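Local coordinates for GCN5-related N-acetyltransferase (Sphaerobacter thermophilus, PDB 3TT2), which probably transfers an acyl group, most likely acetyl from acetyl-CoA, to an as yet unidentified acceptor, as expected of a GCN5-related N-acetyltransferase, at residues Y74-N79 / S86-V91. Sequence-based numbering, arbitrary orientation.
Sequences YADVLN and SVYGYV
D76 and Y88 pair at the middle of an antiparallel β-hairpin, Y88 N reaching D76 O at 2.9 Å in a nearly straight bond (176°). The pairs Y74–Y90 and L78–S86 are also hydrogen-bonded, though Y90 N to Y74 O is weak. Buried A75, V77 and V87 make the tight part: small or β-branched residues suit it, V77 CG1 meeting V87 CG2 at 4.0 Å, and A75 forms a non-hydrogen-bonded pair with G89. On the other face, S86 is small enough for its buried place, its OG hydrogen-bonded to Q128 NE2. The solvent side is confined to L78, D76 and Y88. D76, its CG lodged between backbone N and carbonyl carbon (chi1 65°), sets its carboxylate beside Y88 CB and CD2, steep to the ring (79°); OD2 accepts a hydrogen bond from Y74 OH, also hydrogen-bonded to W52 NE1. Exposed L78 lays CD1 3.8 Å from Y88 CE2. An alanine in place of Y88 would probably leave L78 CD1 without its aromatic neighbour and the flank of D76 OD1 uncovered. Within the GNAT domain, W107 of helix 100-115 packs on A75 and V77, W111 on V77; helix 23-36 covers Y74 and Y90 on the opposite face, and strands 61-65 and 125-132 flank the hairpin.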
ATOM      1  N   TYR A  74     -17.179  -4.815   6.930  1.00 84.84           N
ATOM      2  CA  TYR A  74     -16.353  -3.786   7.534  1.00 81.66           C
ATOM      3  C   TYR A  74     -15.600  -2.992   6.485  1.00 79.40           C
ATOM      4  O   TYR A  74     -15.141  -3.553   5.492  1.00 85.62           O
ATOM      5  CB  TYR A  74     -15.372  -4.418   8.513  1.00 83.30           C
ATOM      6  CG  TYR A  74     -14.178  -3.566   8.878  1.00 81.19           C
ATOM      7  CD1 TYR A  74     -12.993  -3.662   8.168  1.00 77.68           C
ATOM      8  CD2 TYR A  74     -14.225  -2.687   9.960  1.00 82.36           C
ATOM      9  CE1 TYR A  74     -11.889  -2.897   8.513  1.00 80.07           C
ATOM     10  CE2 TYR A  74     -13.121  -1.917  10.317  1.00 80.28           C
ATOM     11  CZ  TYR A  74     -11.953  -2.025   9.589  1.00 79.31           C
ATOM     12  OH  TYR A  74     -10.844  -1.271   9.933  1.00 74.22           O
ATOM     13  N   ALA A  75     -15.444  -1.695   6.737  1.00 71.64           N
ATOM     14  CA  ALA A  75     -14.585  -0.849   5.913  1.00 68.86           C
ATOM     15  C   ALA A  75     -13.852   0.227   6.721  1.00 67.40           C
ATOM     16  O   ALA A  75     -14.346   0.707   7.745  1.00 69.98           O
ATOM     17  CB  ALA A  75     -15.380  -0.227   4.788  1.00 66.04           C
ATOM     18  N   ASP A  76     -12.654   0.578   6.266  1.00 64.05           N
ATOM     19  CA  ASP A  76     -11.914   1.720   6.811  1.00 69.02           C
ATOM     20  C   ASP A  76     -11.406   2.624   5.669  1.00 62.28           C
ATOM     21  O   ASP A  76     -11.345   2.180   4.529  1.00 63.25           O
ATOM     22  CB  ASP A  76     -10.778   1.266   7.746  1.00 77.78           C
ATOM     23  CG  ASP A  76      -9.667   0.470   7.027  1.00 88.42           C
ATOM     24  OD1 ASP A  76      -9.515   0.559   5.788  1.00 91.54           O
ATOM     25  OD2 ASP A  76      -8.911  -0.244   7.731  1.00 91.38           O
ATOM     26  N   VAL A  77     -11.053   3.875   5.960  1.00 59.87           N
ATOM     27  CA  VAL A  77     -10.670   4.812   4.901  1.00 59.98           C
ATOM     28  C   VAL A  77      -9.302   5.412   5.119  1.00 69.11           C
ATOM     29  O   VAL A  77      -8.925   5.717   6.251  1.00 80.53           O
ATOM     30  CB  VAL A  77     -11.663   5.998   4.755  1.00 58.73           C
ATOM     31  CG1 VAL A  77     -13.032   5.531   4.280  1.00 58.98           C
ATOM     32  CG2 VAL A  77     -11.784   6.764   6.054  1.00 61.32           C
ATOM     33  N   LEU A  78      -8.559   5.573   4.031  1.00 65.91           N
ATOM     34  CA  LEU A  78      -7.393   6.454   4.028  1.00 66.41           C
ATOM     35  C   LEU A  78      -7.733   7.775   3.333  1.00 60.15           C
ATOM     36  O   LEU A  78      -8.354   7.782   2.276  1.00 63.27           O
ATOM     37  CB  LEU A  78      -6.204   5.787   3.356  1.00 72.35           C
ATOM     38  CG  LEU A  78      -5.478   4.862   4.321  1.00 81.00           C
ATOM     39  CD1 LEU A  78      -4.456   3.985   3.607  1.00 85.02           C
ATOM     40  CD2 LEU A  78      -4.814   5.718   5.371  1.00 85.66           C
ATOM     41  N   ASN A  79      -7.345   8.891   3.944  1.00 62.04           N
ATOM     42  CA  ASN A  79      -7.715  10.210   3.444  1.00 60.99           C
ATOM     43  C   ASN A  79      -6.497  11.035   3.075  1.00 59.62           C
ATOM     44  O   ASN A  79      -5.645  11.284   3.918  1.00 65.62           O
ATOM     45  CB  ASN A  79      -8.538  10.942   4.500  1.00 61.59           C
ATOM     46  CG  ASN A  79      -8.597  12.433   4.265  1.00 68.51           C
ATOM     47  OD1 ASN A  79      -8.675  12.884   3.131  1.00 68.46           O
ATOM     48  ND2 ASN A  79      -8.561  13.211   5.343  1.00 74.87           N
ATOM     49  N   SER A  86      -9.291   6.774  -0.195  1.00 48.69           N
ATOM     50  CA  SER A  86      -9.147   5.350  -0.422  1.00 50.76           C
ATOM     51  C   SER A  86     -10.031   4.606   0.567  1.00 56.19           C
ATOM     52  O   SER A  86     -10.105   4.963   1.743  1.00 55.86           O
ATOM     53  CB  SER A  86      -7.694   4.931  -0.239  1.00 55.37           C
ATOM     54  OG  SER A  86      -6.893   5.382  -1.310  1.00 63.15           O
ATOM     55  N   VAL A  87     -10.706   3.570   0.086  1.00 56.76           N
ATOM     56  CA  VAL A  87     -11.677   2.850   0.897  1.00 58.28           C
ATOM     57  C   VAL A  87     -11.340   1.367   0.886  1.00 59.70           C
ATOM     58  O   VAL A  87     -11.121   0.800  -0.184  1.00 65.93           O
ATOM     59  CB  VAL A  87     -13.111   3.073   0.366  1.00 47.59           C
ATOM     60  CG1 VAL A  87     -14.109   2.236   1.140  1.00 54.00           C
ATOM     61  CG2 VAL A  87     -13.483   4.520   0.440  1.00 47.12           C
ATOM     62  N   TYR A  88     -11.234   0.740   2.060  1.00 63.23           N
ATOM     63  CA  TYR A  88     -10.990  -0.704   2.081  1.00 69.62           C
ATOM     64  C   TYR A  88     -12.161  -1.439   2.688  1.00 73.16           C
ATOM     65  O   TYR A  88     -12.344  -1.413   3.906  1.00 78.70           O
ATOM     66  CB  TYR A  88      -9.692  -0.986   2.854  1.00 73.04           C
ATOM     67  CG  TYR A  88      -8.524  -0.193   2.298  1.00 75.59           C
ATOM     68  CD1 TYR A  88      -7.716  -0.723   1.303  1.00 73.64           C
ATOM     69  CD2 TYR A  88      -8.265   1.107   2.732  1.00 77.90           C
ATOM     70  CE1 TYR A  88      -6.670   0.001   0.777  1.00 73.32           C
ATOM     71  CE2 TYR A  88      -7.216   1.847   2.207  1.00 74.26           C
ATOM     72  CZ  TYR A  88      -6.427   1.286   1.231  1.00 74.03           C
ATOM     73  OH  TYR A  88      -5.384   2.003   0.702  1.00 74.71           O
ATOM     74  N   GLY A  89     -12.959  -2.091   1.842  1.00 74.38           N
ATOM     75  CA  GLY A  89     -14.146  -2.781   2.320  1.00 70.96           C
ATOM     76  C   GLY A  89     -14.010  -4.286   2.319  1.00 72.73           C
ATOM     77  O   GLY A  89     -13.112  -4.829   1.663  1.00 72.17           O
ATOM     78  N   TYR A  90     -14.912  -4.962   3.036  1.00 76.06           N
ATOM     79  CA  TYR A  90     -15.028  -6.427   3.011  1.00 77.30           C
ATOM     80  C   TYR A  90     -16.455  -6.784   3.321  1.00 84.95           C
ATOM     81  O   TYR A  90     -17.051  -6.190   4.214  1.00 86.18           O
ATOM     82  CB  TYR A  90     -14.134  -7.073   4.070  1.00 76.03           C
ATOM     83  CG  TYR A  90     -12.710  -6.589   4.018  1.00 79.72           C
ATOM     84  CD1 TYR A  90     -11.735  -7.311   3.349  1.00 81.39           C
ATOM     85  CD2 TYR A  90     -12.342  -5.388   4.622  1.00 78.23           C
ATOM     86  CE1 TYR A  90     -10.435  -6.853   3.293  1.00 80.53           C
ATOM     87  CE2 TYR A  90     -11.058  -4.927   4.558  1.00 72.87           C
ATOM     88  CZ  TYR A  90     -10.111  -5.660   3.900  1.00 78.49           C
ATOM     89  OH  TYR A  90      -8.836  -5.172   3.856  1.00 84.18           O
ATOM     90  N   VAL A  91     -16.993  -7.783   2.636  1.00 89.87           N
ATOM     91  CA  VAL A  91     -18.305  -8.314   2.998  1.00 91.61           C
ATOM     92  C   VAL A  91     -18.211  -9.821   3.067  1.00 94.57           C
ATOM     93  O   VAL A  91     -17.748 -10.470   2.131  1.00101.94           O
ATOM     94  CB  VAL A  91     -19.436  -7.883   2.028  1.00123.22           C
ATOM     95  CG1 VAL A  91     -19.067  -8.194   0.618  1.00125.62           C
ATOM     96  CG2 VAL A  91     -20.744  -8.587   2.369  1.00128.35           C
TER